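PDB 4GO3: putative gamma-hydroxymuconic semialdehyde dehydrogenase from Pseudomonas, which probably oxidises an aldehyde, possibly gamma-hydroxymuconic semialdehyde, to the carboxylic acid with NAD(P)+ as electron acceptor. Local coordinates for residues G140-I145 with V218-F223; R74-S79 with R104-F109. The protein carries 2 engineered substitutions. All coordinates share one frame; numbering follows the deposited sequence.

The two contacts follow one another along the chain: contact 2 closes before contact 1 opens. Contact 1 pairs two parallel strands of the sheet that borders the NAD(+) site. Contact 2 packs helix 61-77 against helix 94-113. Their centres are 23 Å apart and their nearest atoms about 8 Å apart, so they do not touch. Contact 1 is the nearer to the NAD(+) site, which is empty of cofactor in this chain: the side chain of Phe223 is about 3 Å from that of Thr229, a residue of that site. In contact 2 the side chain of Phe109 stays about 10 Å from that of Val146, another residue of the site.

Contact 1 of 2, residues G140-I145 with V218-F223; sequences GVVAQI and VGKIAF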
loop_
_atom_site.group_PDB
_atom_site.type_symbol
_atom_site.label_atom_id
_atom_site.label_comp_id
_atom_site.label_asym_id
_atom_site.label_seq_id
_atom_site.Cartn_x
_atom_site.Cartn_y
_atom_site.Cartn_z
ATOM N N GLY A 140 -6.699 10.130 -7.430
ATOM C CA GLY A 140 -7.959 10.772 -7.731
ATOM C C GLY A 140 -8.567 11.444 -6.522
ATOM O O GLY A 140 -8.035 12.395 -5.999
ATOM N N VAL A 141 -9.710 10.932 -6.095
ATOM C CA VAL A 141 -10.385 11.420 -4.918
ATOM C C VAL A 141 -9.923 10.588 -3.769
ATOM O O VAL A 141 -10.046 9.380 -3.785
ATOM C CB VAL A 141 -11.898 11.284 -5.017
ATOM C CG1 VAL A 141 -12.542 11.679 -3.727
ATOM C CG2 VAL A 141 -12.426 12.127 -6.125
ATOM N N VAL A 142 -9.395 11.266 -2.768
ATOM C CA VAL A 142 -8.758 10.641 -1.641
ATOM C C VAL A 142 -9.571 10.921 -0.405
ATOM O O VAL A 142 -10.007 12.025 -0.217
ATOM C CB VAL A 142 -7.383 11.252 -1.471
ATOM C CG1 VAL A 142 -7.190 11.727 -0.093
ATOM C CG2 VAL A 142 -6.340 10.304 -1.875
ATOM N N ALA A 143 -9.788 9.923 0.438
ATOM C CA ALA A 143 -10.519 10.136 1.681
ATOM C C ALA A 143 -9.532 10.113 2.830
ATOM O O ALA A 143 -8.603 9.294 2.861
ATOM C CB ALA A 143 -11.598 9.079 1.877
ATOM N N GLN A 144 -9.721 11.028 3.770
ATOM C CA GLN A 144 -8.809 11.135 4.894
ATOM C C GLN A 144 -9.559 11.306 6.209
ATOM O O GLN A 144 -10.326 12.248 6.399
ATOM C CB GLN A 144 -7.836 12.289 4.673
ATOM C CG GLN A 144 -7.155 12.202 3.338
ATOM C CD GLN A 144 -6.096 13.261 3.148
ATOM O OE1 GLN A 144 -6.341 14.448 3.353
ATOM N NE2 GLN A 144 -4.910 12.837 2.748
ATOM N N ILE A 145 -9.325 10.381 7.120
ATOM C CA ILE A 145 -9.920 10.443 8.431
ATOM C C ILE A 145 -8.815 10.765 9.434
ATOM O O ILE A 145 -7.837 10.035 9.521
ATOM C CB ILE A 145 -10.580 9.094 8.780
ATOM C CG1 ILE A 145 -11.619 8.737 7.712
ATOM C CG2 ILE A 145 -11.159 9.131 10.195
ATOM C CD1 ILE A 145 -12.227 7.381 7.843
ATOM N N VAL A 218 -13.818 6.823 -4.073
ATOM C CA VAL A 218 -12.612 7.121 -3.355
ATOM C C VAL A 218 -11.571 6.082 -3.710
ATOM O O VAL A 218 -11.809 4.898 -3.627
ATOM C CB VAL A 218 -12.850 7.164 -1.866
ATOM C CG1 VAL A 218 -11.559 7.060 -1.133
ATOM C CG2 VAL A 218 -13.544 8.435 -1.510
ATOM N N GLY A 219 -10.419 6.564 -4.141
ATOM C CA GLY A 219 -9.321 5.729 -4.578
ATOM C C GLY A 219 -8.316 5.350 -3.518
ATOM O O GLY A 219 -7.502 4.454 -3.725
ATOM N N LYS A 220 -8.356 6.047 -2.403
ATOM C CA LYS A 220 -7.484 5.754 -1.298
ATOM C C LYS A 220 -8.148 6.275 -0.053
ATOM O O LYS A 220 -8.791 7.294 -0.086
ATOM C CB LYS A 220 -6.140 6.427 -1.508
ATOM C CG LYS A 220 -5.193 6.342 -0.344
ATOM C CD LYS A 220 -3.823 6.769 -0.757
ATOM C CE LYS A 220 -2.830 6.401 0.276
ATOM N NZ LYS A 220 -3.535 6.458 1.526
ATOM N N ILE A 221 -8.019 5.559 1.048
ATOM C CA ILE A 221 -8.468 6.084 2.314
ATOM C C ILE A 221 -7.294 6.094 3.252
ATOM O O ILE A 221 -6.674 5.084 3.479
ATOM C CB ILE A 221 -9.616 5.284 2.917
ATOM C CG1 ILE A 221 -9.924 5.791 4.317
ATOM C CG2 ILE A 221 -9.270 3.837 3.007
ATOM C CD1 ILE A 221 -9.834 4.718 5.341
ATOM N N ALA A 222 -6.972 7.269 3.763
ATOM C CA ALA A 222 -5.917 7.426 4.734
ATOM C C ALA A 222 -6.561 7.500 6.102
ATOM O O ALA A 222 -7.435 8.310 6.319
ATOM C CB ALA A 222 -5.172 8.668 4.447
ATOM N N PHE A 223 -6.116 6.662 7.022
ATOM C CA PHE A 223 -6.683 6.620 8.348
ATOM C C PHE A 223 -5.610 6.727 9.405
ATOM O O PHE A 223 -4.662 5.988 9.402
ATOM C CB PHE A 223 -7.430 5.313 8.533
ATOM C CG PHE A 223 -7.979 5.115 9.902
ATOM C CD1 PHE A 223 -8.965 5.923 10.378
ATOM C CD2 PHE A 223 -7.520 4.112 10.701
ATOM C CE1 PHE A 223 -9.466 5.741 11.612
ATOM C CE2 PHE A 223 -8.019 3.939 11.933
ATOM C CZ PHE A 223 -8.993 4.755 12.391
#
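Two neighbouring parallel strands of the nucleotide-binding sheet meet here, with segment 140-145 beside segment 218-223. Their axes come within 4.6 Å and differ in direction by 18°. Gly219 N donates to Val141 O at 2.9 Å. Ala143 N donates to Lys220 O at 2.9 Å, almost straight at 177°. Ala143 O then takes Ala222 N at 2.8 Å, and Ile145 N donates to Ala222 O at 2.9 Å. Ala143 is thus gripped through both its N-H and its carbonyl.

On one face, Val218 CG1 lies 3.6 Å from Ala143 CB; set anti to the backbone N (chi1 163°), it is the valine's nearer branch. Further along this face, Ile145 CG2 reaches the edge of the Phe223 ring, near the ring plane, 3.9 Å from Phe223 CD1. Ile233 of helix 228-237 packs on Ile145, Ile221 and Phe223. On the other face, Val142 and Lys220 lie side by side, with Val142 CG2 3.9 Å from Lys220 CB. Gln144 NE2 hydrogen-bonds to Lys158 O and Tyr467 OH. Strand 168-172 flanks segment 140-145. Parallel strands within a mixed, helix-packed sheet, with Phe223 beside Thr229 of the NAD(+) site, fit the Rossmann-like NAD(P)-binding domain of aldehyde dehydrogenases.

Contact 2 of 2, residues R74-S79 with R104-F109; sequences RIEECS and RTAACF
Ile75 carries the apolar part of this helix-to-helix contact, and its two branches meet different residues of segment 104-109. Its CG2 methyl touches the methyl of Ala106, with Ile75 CG2 3.9 Å from Ala106 CB. The end of its longer branch reaches two partners. Ile75 CD1 lies 3.7 Å from Phe109 CD2, and it approaches the ring obliquely. The same Ile75 CD1 is 3.9 Å from Thr105 CG2. The isoleucine side chain crosses those of Thr105 and Phe109 at about a right angle. With chi1 at -83°, CG1 sits beside the backbone N while CG2 is anti to it, and this splits the two methyls between their partners.

Glu76 adds a contact at the exposed border. Its chain runs extended beyond CG and passes alongside the methyl of Ala106, with Glu76 OE1 3.7 Å from Ala106 CB. The carboxylate has its charged partner one turn further along the second helix, where Glu76 OE2 forms a salt bridge with Arg110.

The next shell surrounds these groups. Thr105 OG1 hydrogen-bonds to Asp101 O within its own helix, while its CG2 methyl faces Ile75. Leu68 and Leu71 of helix 61-77 pack on Phe109, as does Met188 of helix 179-191. Leu187 of that helix touches Ile75. Ser156 of helix 151-164 also touches Phe109.

No hydrogen bond crosses between the two segments. Their cohesion therefore rests on buried apolar contacts, while the salt bridge of Glu76 with Arg110 adds an electrostatic tie between the two helices.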
loop_
_atom_site.group_PDB
_atom_site.type_symbol
_atom_site.label_atom_id
_atom_site.label_comp_id
_atom_site.label_asym_id
_atom_site.label_seq_id
_atom_site.Cartn_x
_atom_site.Cartn_y
_atom_site.Cartn_z
ATOM N N ARG A 74 -0.608 31.991 4.733
ATOM C CA ARG A 74 -1.890 32.372 5.288
ATOM C C ARG A 74 -2.101 31.763 6.650
ATOM O O ARG A 74 -2.687 32.374 7.520
ATOM C CB ARG A 74 -3.012 31.945 4.357
ATOM C CG ARG A 74 -4.362 32.479 4.744
ATOM C CD ARG A 74 -4.375 33.968 4.705
ATOM N NE ARG A 74 -5.665 34.520 5.081
ATOM C CZ ARG A 74 -5.822 35.563 5.883
ATOM N NH1 ARG A 74 -4.773 36.160 6.407
ATOM N NH2 ARG A 74 -7.027 35.999 6.173
ATOM N N ILE A 75 -1.628 30.542 6.825
ATOM C CA ILE A 75 -1.768 29.856 8.093
ATOM C C ILE A 75 -0.939 30.552 9.134
ATOM O O ILE A 75 -1.344 30.643 10.267
ATOM C CB ILE A 75 -1.367 28.376 8.004
ATOM C CG1 ILE A 75 -2.530 27.552 7.481
ATOM C CG2 ILE A 75 -0.946 27.855 9.347
ATOM C CD1 ILE A 75 -2.124 26.249 6.975
ATOM N N GLU A 76 0.192 31.072 8.696
ATOM C CA GLU A 76 1.102 31.784 9.554
ATOM C C GLU A 76 0.559 33.166 9.855
ATOM O O GLU A 76 0.808 33.709 10.907
ATOM C CB GLU A 76 2.490 31.822 8.923
ATOM C CG GLU A 76 3.412 30.757 9.474
ATOM C CD GLU A 76 4.524 30.378 8.532
ATOM O OE1 GLU A 76 5.376 29.557 8.906
ATOM O OE2 GLU A 76 4.553 30.895 7.417
ATOM N N GLU A 77 -0.218 33.721 8.942
ATOM C CA GLU A 77 -0.863 35.003 9.176
ATOM C C GLU A 77 -2.024 34.907 10.146
ATOM O O GLU A 77 -2.325 35.848 10.840
ATOM C CB GLU A 77 -1.406 35.572 7.880
ATOM C CG GLU A 77 -0.432 36.261 7.034
ATOM C CD GLU A 77 -1.046 36.608 5.737
ATOM O OE1 GLU A 77 -2.216 36.255 5.556
ATOM O OE2 GLU A 77 -0.376 37.231 4.906
ATOM N N CYS A 78 -2.702 33.779 10.158
ATOM C CA CYS A 78 -3.820 33.578 11.046
ATOM C C CYS A 78 -3.413 32.681 12.173
ATOM O O CYS A 78 -4.192 31.874 12.621
ATOM C CB CYS A 78 -4.966 32.912 10.307
ATOM S SG CYS A 78 -5.457 33.721 8.847
ATOM N N SER A 79 -2.170 32.820 12.596
ATOM C CA SER A 79 -1.525 31.923 13.538
ATOM C C SER A 79 -2.091 31.926 14.941
ATOM O O SER A 79 -2.259 30.875 15.527
ATOM C CB SER A 79 -0.028 32.211 13.565
ATOM O OG SER A 79 0.461 32.318 14.878
ATOM N N ARG A 104 4.091 23.842 12.814
ATOM C CA ARG A 104 4.296 22.567 12.158
ATOM C C ARG A 104 3.253 22.376 11.065
ATOM O O ARG A 104 3.519 21.755 10.063
ATOM C CB ARG A 104 4.269 21.429 13.176
ATOM C CG ARG A 104 4.875 21.785 14.488
ATOM C CD ARG A 104 5.776 20.723 14.980
ATOM N NE ARG A 104 5.037 19.640 15.603
ATOM C CZ ARG A 104 5.598 18.642 16.269
ATOM N NH1 ARG A 104 6.908 18.596 16.406
ATOM N NH2 ARG A 104 4.857 17.694 16.793
ATOM N N THR A 105 2.068 22.938 11.218
ATOM C CA THR A 105 1.060 22.876 10.174
ATOM C C THR A 105 1.431 23.652 8.933
ATOM O O THR A 105 1.095 23.269 7.847
ATOM C CB THR A 105 -0.245 23.459 10.640
ATOM O OG1 THR A 105 -0.778 22.635 11.656
ATOM C CG2 THR A 105 -1.200 23.506 9.532
ATOM N N ALA A 106 2.091 24.777 9.094
ATOM C CA ALA A 106 2.475 25.577 7.964
ATOM C C ALA A 106 3.714 24.979 7.357
ATOM O O ALA A 106 3.815 24.810 6.163
ATOM C CB ALA A 106 2.741 26.973 8.406
ATOM N N ALA A 107 4.662 24.651 8.205
ATOM C CA ALA A 107 5.884 24.046 7.748
ATOM C C ALA A 107 5.601 22.931 6.766
ATOM O O ALA A 107 6.215 22.861 5.723
ATOM C CB ALA A 107 6.658 23.514 8.927
ATOM N N CYS A 108 4.679 22.048 7.128
ATOM C CA CYS A 108 4.330 20.883 6.328
ATOM C C CYS A 108 3.581 21.232 5.053
ATOM O O CYS A 108 3.749 20.602 4.041
ATOM C CB CYS A 108 3.509 19.906 7.156
ATOM S SG CYS A 108 3.125 18.438 6.313
ATOM N N PHE A 109 2.749 22.244 5.102
ATOM C CA PHE A 109 2.076 22.689 3.916
ATOM C C PHE A 109 3.078 23.397 3.050
ATOM O O PHE A 109 3.011 23.317 1.853
ATOM C CB PHE A 109 0.904 23.597 4.267
ATOM C CG PHE A 109 -0.400 22.873 4.381
ATOM C CD1 PHE A 109 -0.817 22.035 3.386
ATOM C CD2 PHE A 109 -1.197 23.018 5.484
ATOM C CE1 PHE A 109 -1.991 21.380 3.495
ATOM C CE2 PHE A 109 -2.368 22.364 5.576
ATOM C CZ PHE A 109 -2.762 21.549 4.588
#